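Local coordinates for protein hypothetical sensory transduction histidine kinase (Methanosarcina mazei, PDB 3LIB) that probably acts as a membrane-bound sensor histidine kinase that transfers phosphate from ATP to a protein histidine, this chain being its extracellular double Cache sensor domain, at residues A[35-49]-A[154-168]. Sequence-based numbering, arbitrary orientation.
Sequences NLAIARTISTTMESY and SPIMKEGEFAGIGGV
Met46 and Ile156 meet side chain to side chain, with Met46 CB 3.6 Å from Ile156 CD1. The CG1 of that same branch meets Ser43 CB, and the other branch, CG2, anti to the backbone N, lies against Glu47 CG at 3.7 Å. One helix turn before Met46, Ile42 reaches Val168 with its CD1, 3.7 Å from Val168 CG1. The same Val168 methyl also touches Ile38 and Ala39.

Where strand 161-168 passes closest to the helix, two glycines and an alanine keep the layers thin. Ala39 CB sits 3.9 Å from Gly167 CA. Gly166 has no side chain, and Ser43 and Ile42 come close to its backbone. The axes of helix 35-48 and strand 161-168 approach to 6.5 Å. This is the sensor-type PDC (Cache) arrangement, in which the long N-terminal helix 12-48 lies along an antiparallel sheet. The strands 154-158 and 161-168 form a hairpin closed by a type I' turn from Lys158 to Glu161. A classic beta bulge places both Ala163 and Gly164 opposite Ile156. Val76 of the adjoining strand 73-78 also touches Ile42 and Met46.

The clear direct hydrogen bond joins Glu47 to the backbone of Met157. Met157 N donates to the anti lone pair of Glu47 OE2, with an N-H...O angle of 158°. The Glu47 chain bends at chi2 (144°) and turns its carboxylate to the strand. Ser43 OG lies 3.3 Å from Ser154 OG, a weak bond at best, since Arg40 O in the helix competes for the same proton. A water bridges Ser43 OG and Pro155 O. Ser154 OG also bonds to Asp136, which forms a salt bridge with Arg40. Near the hairpin turn, the extended Lys158 chain lays CE 3.5 Å from Met46 O. Its NZ donates to a second water, which bonds weakly to Met46 O.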
ATOM      1  N   ASN A  35      -5.279  -8.552   1.833  1.00 61.24           N
ATOM      2  CA  ASN A  35      -3.944  -8.494   2.461  1.00 61.10           C
ATOM      3  C   ASN A  35      -4.025  -8.234   3.973  1.00 60.90           C
ATOM      4  O   ASN A  35      -3.561  -9.045   4.793  1.00 60.88           O
ATOM      5  CB  ASN A  35      -3.077  -7.398   1.858  1.00 61.55           C
ATOM      6  CG  ASN A  35      -2.796  -7.616   0.411  1.00 62.31           C
ATOM      7  OD1 ASN A  35      -3.143  -8.645  -0.129  1.00 64.26           O
ATOM      8  ND2 ASN A  35      -2.168  -6.638  -0.237  1.00 62.37           N
ATOM      9  N   LEU A  36      -4.602  -7.079   4.325  1.00 60.09           N
ATOM     10  CA  LEU A  36      -4.922  -6.717   5.709  1.00 58.78           C
ATOM     11  C   LEU A  36      -5.554  -7.886   6.521  1.00 58.78           C
ATOM     12  O   LEU A  36      -5.056  -8.234   7.585  1.00 58.83           O
ATOM     13  CB  LEU A  36      -5.850  -5.518   5.677  1.00 58.32           C
ATOM     14  CG  LEU A  36      -6.155  -4.776   6.959  1.00 56.43           C
ATOM     15  CD1 LEU A  36      -4.909  -4.041   7.390  1.00 56.74           C
ATOM     16  CD2 LEU A  36      -7.244  -3.814   6.653  1.00 53.01           C
ATOM     17  N   ALA A  37      -6.628  -8.502   6.018  1.00 58.31           N
ATOM     18  CA  ALA A  37      -7.128  -9.749   6.592  1.00 57.88           C
ATOM     19  C   ALA A  37      -5.996 -10.706   6.941  1.00 58.73           C
ATOM     20  O   ALA A  37      -6.001 -11.293   8.020  1.00 59.15           O
ATOM     21  CB  ALA A  37      -8.069 -10.422   5.660  1.00 57.12           C
ATOM     22  N   ILE A  38      -5.026 -10.903   6.044  1.00 59.31           N
ATOM     23  CA  ILE A  38      -3.939 -11.838   6.372  1.00 59.58           C
ATOM     24  C   ILE A  38      -3.129 -11.338   7.569  1.00 59.69           C
ATOM     25  O   ILE A  38      -2.755 -12.128   8.447  1.00 60.04           O
ATOM     26  CB  ILE A  38      -2.967 -12.089   5.219  1.00 59.63           C
ATOM     27  CG1 ILE A  38      -3.698 -12.514   3.958  1.00 59.97           C
ATOM     28  CG2 ILE A  38      -1.996 -13.169   5.592  1.00 59.51           C
ATOM     29  CD1 ILE A  38      -2.777 -12.540   2.735  1.00 56.51           C
ATOM     30  N   ALA A  39      -2.853 -10.035   7.610  1.00 59.16           N
ATOM     31  CA  ALA A  39      -2.145  -9.473   8.763  1.00 58.90           C
ATOM     32  C   ALA A  39      -2.989  -9.575  10.041  1.00 58.80           C
ATOM     33  O   ALA A  39      -2.525 -10.145  11.037  1.00 59.40           O
ATOM     34  CB  ALA A  39      -1.692  -8.040   8.509  1.00 58.53           C
ATOM     35  N   ARG A  40      -4.212  -9.042  10.019  1.00 57.98           N
ATOM     36  CA  ARG A  40      -5.118  -9.214  11.147  1.00 57.77           C
ATOM     37  C   ARG A  40      -5.129 -10.678  11.610  1.00 58.37           C
ATOM     38  O   ARG A  40      -5.094 -10.964  12.807  1.00 58.82           O
ATOM     39  CB  ARG A  40      -6.538  -8.790  10.789  1.00 57.27           C
ATOM     40  CG  ARG A  40      -6.643  -7.376  10.319  1.00 56.58           C
ATOM     41  CD  ARG A  40      -8.083  -6.959  10.098  1.00 53.60           C
ATOM     42  NE  ARG A  40      -8.675  -6.684  11.385  1.00 53.13           N
ATOM     43  CZ  ARG A  40      -9.653  -7.388  11.940  1.00 55.04           C
ATOM     44  NH1 ARG A  40     -10.228  -8.403  11.326  1.00 57.65           N
ATOM     45  NH2 ARG A  40     -10.072  -7.069  13.136  1.00 57.22           N
ATOM     46  N   THR A  41      -5.172 -11.623  10.686  1.00 58.25           N
ATOM     47  CA  THR A  41      -5.122 -12.997  11.126  1.00 58.51           C
ATOM     48  C   THR A  41      -3.761 -13.445  11.686  1.00 58.92           C
ATOM     49  O   THR A  41      -3.711 -14.241  12.634  1.00 58.68           O
ATOM     50  CB  THR A  41      -5.539 -13.929  10.044  1.00 58.47           C
ATOM     51  OG1 THR A  41      -6.920 -13.709   9.766  1.00 58.98           O
ATOM     52  CG2 THR A  41      -5.358 -15.353  10.508  1.00 58.68           C
ATOM     53  N   ILE A  42      -2.660 -12.966  11.114  1.00 59.11           N
ATOM     54  CA  ILE A  42      -1.373 -13.370  11.642  1.00 60.19           C
ATOM     55  C   ILE A  42      -1.316 -12.910  13.111  1.00 61.52           C
ATOM     56  O   ILE A  42      -0.756 -13.594  13.998  1.00 61.24           O
ATOM     57  CB  ILE A  42      -0.191 -12.790  10.819  1.00 59.99           C
ATOM     58  CG1 ILE A  42      -0.061 -13.483   9.481  1.00 60.20           C
ATOM     59  CG2 ILE A  42       1.134 -12.977  11.524  1.00 59.99           C
ATOM     60  CD1 ILE A  42       0.539 -12.602   8.408  1.00 59.16           C
ATOM     61  N   SER A  43      -1.912 -11.749  13.384  1.00 62.69           N
ATOM     62  CA  SER A  43      -1.748 -11.169  14.712  1.00 63.96           C
ATOM     63  C   SER A  43      -2.745 -11.695  15.729  1.00 63.82           C
ATOM     64  O   SER A  43      -2.383 -11.934  16.872  1.00 63.42           O
ATOM     65  CB  SER A  43      -1.754  -9.642  14.677  1.00 64.23           C
ATOM     66  OG  SER A  43      -3.078  -9.147  14.692  1.00 66.74           O
ATOM     67  N   THR A  44      -3.992 -11.883  15.317  1.00 64.49           N
ATOM     68  CA  THR A  44      -4.983 -12.379  16.248  1.00 65.55           C
ATOM     69  C   THR A  44      -4.416 -13.699  16.693  1.00 65.86           C
ATOM     70  O   THR A  44      -4.556 -14.105  17.838  1.00 65.90           O
ATOM     71  CB  THR A  44      -6.397 -12.569  15.612  1.00 65.86           C
ATOM     72  OG1 THR A  44      -7.056 -11.298  15.440  1.00 66.75           O
ATOM     73  CG2 THR A  44      -7.292 -13.424  16.524  1.00 67.32           C
ATOM     74  N   THR A  45      -3.737 -14.367  15.773  1.00 66.60           N
ATOM     75  CA  THR A  45      -3.159 -15.652  16.088  1.00 66.65           C
ATOM     76  C   THR A  45      -2.079 -15.464  17.109  1.00 66.60           C
ATOM     77  O   THR A  45      -2.141 -16.085  18.154  1.00 67.11           O
ATOM     78  CB  THR A  45      -2.612 -16.349  14.849  1.00 66.97           C
ATOM     79  OG1 THR A  45      -3.718 -16.807  14.062  1.00 67.45           O
ATOM     80  CG2 THR A  45      -1.758 -17.532  15.239  1.00 66.38           C
ATOM     81  N   MET A  46      -1.102 -14.600  16.838  1.00 66.50           N
ATOM     82  CA  MET A  46      -0.012 -14.409  17.803  1.00 66.08           C
ATOM     83  C   MET A  46      -0.531 -14.012  19.175  1.00 67.27           C
ATOM     84  O   MET A  46       0.051 -14.371  20.188  1.00 67.21           O
ATOM     85  CB  MET A  46       0.984 -13.385  17.318  1.00 65.11           C
ATOM     86  CG  MET A  46       1.854 -13.862  16.186  1.00 61.97           C
ATOM     87  SD  MET A  46       3.117 -15.061  16.633  1.00 51.80           S
ATOM     88  CE  MET A  46       2.454 -16.459  15.759  1.00 51.29           C
ATOM     89  N   GLU A  47      -1.623 -13.256  19.210  1.00 68.91           N
ATOM     90  CA  GLU A  47      -2.293 -12.974  20.478  1.00 70.50           C
ATOM     91  C   GLU A  47      -2.637 -14.281  21.174  1.00 71.41           C
ATOM     92  O   GLU A  47      -2.492 -14.397  22.379  1.00 71.87           O
ATOM     93  CB  GLU A  47      -3.585 -12.177  20.269  1.00 70.48           C
ATOM     94  CG  GLU A  47      -3.480 -10.686  20.484  1.00 71.89           C
ATOM     95  CD  GLU A  47      -4.343  -9.896  19.510  1.00 73.92           C
ATOM     96  OE1 GLU A  47      -5.295 -10.485  18.953  1.00 76.29           O
ATOM     97  OE2 GLU A  47      -4.063  -8.694  19.278  1.00 74.02           O
ATOM     98  N   SER A  48      -3.097 -15.264  20.411  1.00 72.54           N
ATOM     99  CA  SER A  48      -3.545 -16.524  20.987  1.00 73.65           C
ATOM    100  C   SER A  48      -2.436 -17.563  21.125  1.00 74.68           C
ATOM    101  O   SER A  48      -2.697 -18.674  21.559  1.00 74.99           O
ATOM    102  CB  SER A  48      -4.682 -17.112  20.153  1.00 73.52           C
ATOM    103  OG  SER A  48      -5.746 -16.189  20.039  1.00 73.43           O
ATOM    104  N   TYR A  49      -1.201 -17.206  20.781  1.00 76.16           N
ATOM    105  CA  TYR A  49      -0.075 -18.169  20.800  1.00 77.57           C
ATOM    106  C   TYR A  49       0.697 -18.249  22.130  1.00 78.17           C
ATOM    107  O   TYR A  49       1.528 -17.379  22.423  1.00 78.13           O
ATOM    108  CB  TYR A  49       0.908 -17.835  19.677  1.00 77.73           C
ATOM    109  CG  TYR A  49       1.919 -18.905  19.346  1.00 78.43           C
ATOM    110  CD1 TYR A  49       1.509 -20.165  18.942  1.00 79.47           C
ATOM    111  CD2 TYR A  49       3.282 -18.636  19.383  1.00 79.01           C
ATOM    112  CE1 TYR A  49       2.425 -21.142  18.609  1.00 80.38           C
ATOM    113  CE2 TYR A  49       4.208 -19.599  19.051  1.00 79.80           C
ATOM    114  CZ  TYR A  49       3.774 -20.853  18.667  1.00 81.20           C
ATOM    115  OH  TYR A  49       4.680 -21.829  18.324  1.00 83.32           O
ATOM    116  N   SER A 154      -0.889  -4.995  11.691  1.00 59.82           N
ATOM    117  CA  SER A 154      -1.946  -5.106  12.677  1.00 60.21           C
ATOM    118  C   SER A 154      -1.405  -5.456  14.054  1.00 59.90           C
ATOM    119  O   SER A 154      -0.762  -6.489  14.219  1.00 59.13           O
ATOM    120  CB  SER A 154      -2.932  -6.158  12.219  1.00 60.62           C
ATOM    121  OG  SER A 154      -3.945  -6.317  13.174  1.00 62.32           O
ATOM    122  N   PRO A 155      -1.679  -4.585  15.052  1.00 60.14           N
ATOM    123  CA  PRO A 155      -1.139  -4.742  16.416  1.00 60.23           C
ATOM    124  C   PRO A 155      -1.579  -6.047  17.137  1.00 60.63           C
ATOM    125  O   PRO A 155      -2.733  -6.488  17.017  1.00 59.79           O
ATOM    126  CB  PRO A 155      -1.653  -3.509  17.152  1.00 59.50           C
ATOM    127  CG  PRO A 155      -2.847  -3.069  16.380  1.00 59.47           C
ATOM    128  CD  PRO A 155      -2.631  -3.459  14.953  1.00 59.75           C
ATOM    129  N   ILE A 156      -0.606  -6.662  17.822  1.00 61.36           N
ATOM    130  CA  ILE A 156      -0.808  -7.814  18.697  1.00 61.45           C
ATOM    131  C   ILE A 156      -1.051  -7.263  20.086  1.00 62.33           C
ATOM    132  O   ILE A 156      -0.110  -6.810  20.780  1.00 61.80           O
ATOM    133  CB  ILE A 156       0.416  -8.793  18.742  1.00 61.38           C
ATOM    134  CG1 ILE A 156       0.864  -9.183  17.307  1.00 60.02           C
ATOM    135  CG2 ILE A 156       0.067 -10.009  19.651  1.00 59.57           C
ATOM    136  CD1 ILE A 156       2.179  -9.940  17.197  1.00 55.05           C
ATOM    137  N   MET A 157      -2.330  -7.253  20.465  1.00 63.24           N
ATOM    138  CA  MET A 157      -2.743  -6.705  21.750  1.00 63.78           C
ATOM    139  C   MET A 157      -2.909  -7.861  22.716  1.00 65.54           C
ATOM    140  O   MET A 157      -3.854  -8.623  22.596  1.00 65.92           O
ATOM    141  CB  MET A 157      -4.040  -5.898  21.602  1.00 62.38           C
ATOM    142  CG  MET A 157      -3.916  -4.633  20.754  1.00 58.25           C
ATOM    143  SD  MET A 157      -2.600  -3.523  21.249  1.00 51.20           S
ATOM    144  CE  MET A 157      -3.103  -3.239  22.916  1.00 52.49           C
ATOM    145  N   LYS A 158      -1.976  -8.015  23.650  1.00 67.89           N
ATOM    146  CA  LYS A 158      -2.103  -9.058  24.684  1.00 70.44           C
ATOM    147  C   LYS A 158      -2.704  -8.579  26.013  1.00 71.69           C
ATOM    148  O   LYS A 158      -2.045  -7.935  26.841  1.00 71.33           O
ATOM    149  CB  LYS A 158      -0.779  -9.794  24.909  1.00 70.71           C
ATOM    150  CG  LYS A 158      -0.660 -11.046  24.068  1.00 71.37           C
ATOM    151  CD  LYS A 158       0.692 -11.703  24.207  1.00 71.58           C
ATOM    152  CE  LYS A 158       0.752 -12.854  23.236  1.00 72.80           C
ATOM    153  NZ  LYS A 158       1.800 -13.794  23.631  1.00 74.91           N
ATOM    154  N   GLU A 159      -3.972  -8.951  26.194  1.00 73.72           N
ATOM    155  CA  GLU A 159      -4.811  -8.496  27.306  1.00 75.45           C
ATOM    156  C   GLU A 159      -4.642  -6.994  27.545  1.00 75.18           C
ATOM    157  O   GLU A 159      -4.064  -6.560  28.548  1.00 75.11           O
ATOM    158  CB  GLU A 159      -4.622  -9.353  28.581  1.00 76.15           C
ATOM    159  CG  GLU A 159      -3.164  -9.704  28.970  1.00 80.04           C
ATOM    160  CD  GLU A 159      -3.070 -10.511  30.296  1.00 85.74           C
ATOM    161  OE1 GLU A 159      -4.108 -10.668  31.002  1.00 87.72           O
ATOM    162  OE2 GLU A 159      -1.953 -10.982  30.638  1.00 87.05           O
ATOM    163  N   GLY A 160      -5.132  -6.218  26.578  1.00 75.02           N
ATOM    164  CA  GLY A 160      -5.116  -4.757  26.653  1.00 74.68           C
ATOM    165  C   GLY A 160      -3.758  -4.076  26.573  1.00 74.29           C
ATOM    166  O   GLY A 160      -3.665  -2.851  26.652  1.00 74.00           O
ATOM    167  N   GLU A 161      -2.711  -4.876  26.409  1.00 74.16           N
ATOM    168  CA  GLU A 161      -1.337  -4.394  26.377  1.00 73.71           C
ATOM    169  C   GLU A 161      -0.680  -4.731  25.045  1.00 72.96           C
ATOM    170  O   GLU A 161      -0.806  -5.849  24.553  1.00 73.07           O
ATOM    171  CB  GLU A 161      -0.574  -5.065  27.497  1.00 74.04           C
ATOM    172  CG  GLU A 161      -0.917  -4.514  28.825  1.00 75.90           C
ATOM    173  CD  GLU A 161       0.043  -3.420  29.192  1.00 79.92           C
ATOM    174  OE1 GLU A 161       1.268  -3.693  29.098  1.00 81.33           O
ATOM    175  OE2 GLU A 161      -0.409  -2.299  29.559  1.00 80.67           O
ATOM    176  N   PHE A 162       0.032  -3.763  24.480  1.00 71.97           N
ATOM    177  CA  PHE A 162       0.675  -3.896  23.180  1.00 71.04           C
ATOM    178  C   PHE A 162       1.934  -4.768  23.214  1.00 70.75           C
ATOM    179  O   PHE A 162       2.957  -4.354  23.738  1.00 70.70           O
ATOM    180  CB  PHE A 162       1.041  -2.511  22.685  1.00 70.87           C
ATOM    181  CG  PHE A 162       1.868  -2.503  21.447  1.00 71.16           C
ATOM    182  CD1 PHE A 162       1.308  -2.806  20.218  1.00 72.57           C
ATOM    183  CD2 PHE A 162       3.194  -2.150  21.494  1.00 70.74           C
ATOM    184  CE1 PHE A 162       2.066  -2.787  19.062  1.00 71.52           C
ATOM    185  CE2 PHE A 162       3.946  -2.123  20.340  1.00 72.17           C
ATOM    186  CZ  PHE A 162       3.378  -2.452  19.126  1.00 71.80           C
ATOM    187  N   ALA A 163       1.856  -5.964  22.630  1.00 70.05           N
ATOM    188  CA  ALA A 163       2.984  -6.877  22.577  1.00 69.50           C
ATOM    189  C   ALA A 163       3.799  -6.729  21.273  1.00 70.07           C
ATOM    190  O   ALA A 163       4.970  -7.149  21.212  1.00 70.07           O
ATOM    191  CB  ALA A 163       2.499  -8.299  22.741  1.00 68.89           C
ATOM    192  N   GLY A 164       3.196  -6.144  20.230  1.00 70.12           N
ATOM    193  CA  GLY A 164       3.907  -5.953  18.964  1.00 70.03           C
ATOM    194  C   GLY A 164       3.027  -5.993  17.733  1.00 70.15           C
ATOM    195  O   GLY A 164       1.829  -5.718  17.826  1.00 70.04           O
ATOM    196  N   ILE A 165       3.622  -6.334  16.577  1.00 69.99           N
ATOM    197  CA  ILE A 165       2.906  -6.343  15.273  1.00 69.09           C
ATOM    198  C   ILE A 165       2.989  -7.640  14.451  1.00 68.78           C
ATOM    199  O   ILE A 165       3.896  -8.460  14.603  1.00 68.80           O
ATOM    200  CB  ILE A 165       3.337  -5.162  14.342  1.00 68.73           C
ATOM    201  CG1 ILE A 165       4.763  -5.362  13.834  1.00 67.69           C
ATOM    202  CG2 ILE A 165       3.189  -3.829  15.046  1.00 68.87           C
ATOM    203  CD1 ILE A 165       5.326  -4.198  13.028  1.00 66.30           C
ATOM    204  N   GLY A 166       2.013  -7.794  13.571  1.00 68.51           N
ATOM    205  CA  GLY A 166       2.014  -8.821  12.551  1.00 68.35           C
ATOM    206  C   GLY A 166       1.679  -8.122  11.246  1.00 68.23           C
ATOM    207  O   GLY A 166       0.814  -7.264  11.201  1.00 68.30           O
ATOM    208  N   GLY A 167       2.375  -8.468  10.180  1.00 68.37           N
ATOM    209  CA  GLY A 167       2.207  -7.739   8.942  1.00 68.26           C
ATOM    210  C   GLY A 167       2.522  -8.515   7.681  1.00 68.12           C
ATOM    211  O   GLY A 167       2.858  -9.704   7.711  1.00 68.02           O
ATOM    212  N   VAL A 168       2.389  -7.818   6.564  1.00 67.60           N
ATOM    213  CA  VAL A 168       2.702  -8.368   5.282  1.00 67.32           C
ATOM    214  C   VAL A 168       2.915  -7.151   4.417  1.00 67.55           C
ATOM    215  O   VAL A 168       2.372  -6.084   4.697  1.00 67.21           O
ATOM    216  CB  VAL A 168       1.556  -9.216   4.699  1.00 67.50           C
ATOM    217  CG1 VAL A 168       0.905 -10.090   5.778  1.00 66.11           C
ATOM    218  CG2 VAL A 168       0.529  -8.313   3.996  1.00 67.07           C
TER
HETATM  219  O   HOH W   1      -4.841  -7.648  16.374  1.00 42.85           O
HETATM  220  O   HOH W   2       3.217 -14.343  21.666  1.00 59.59           O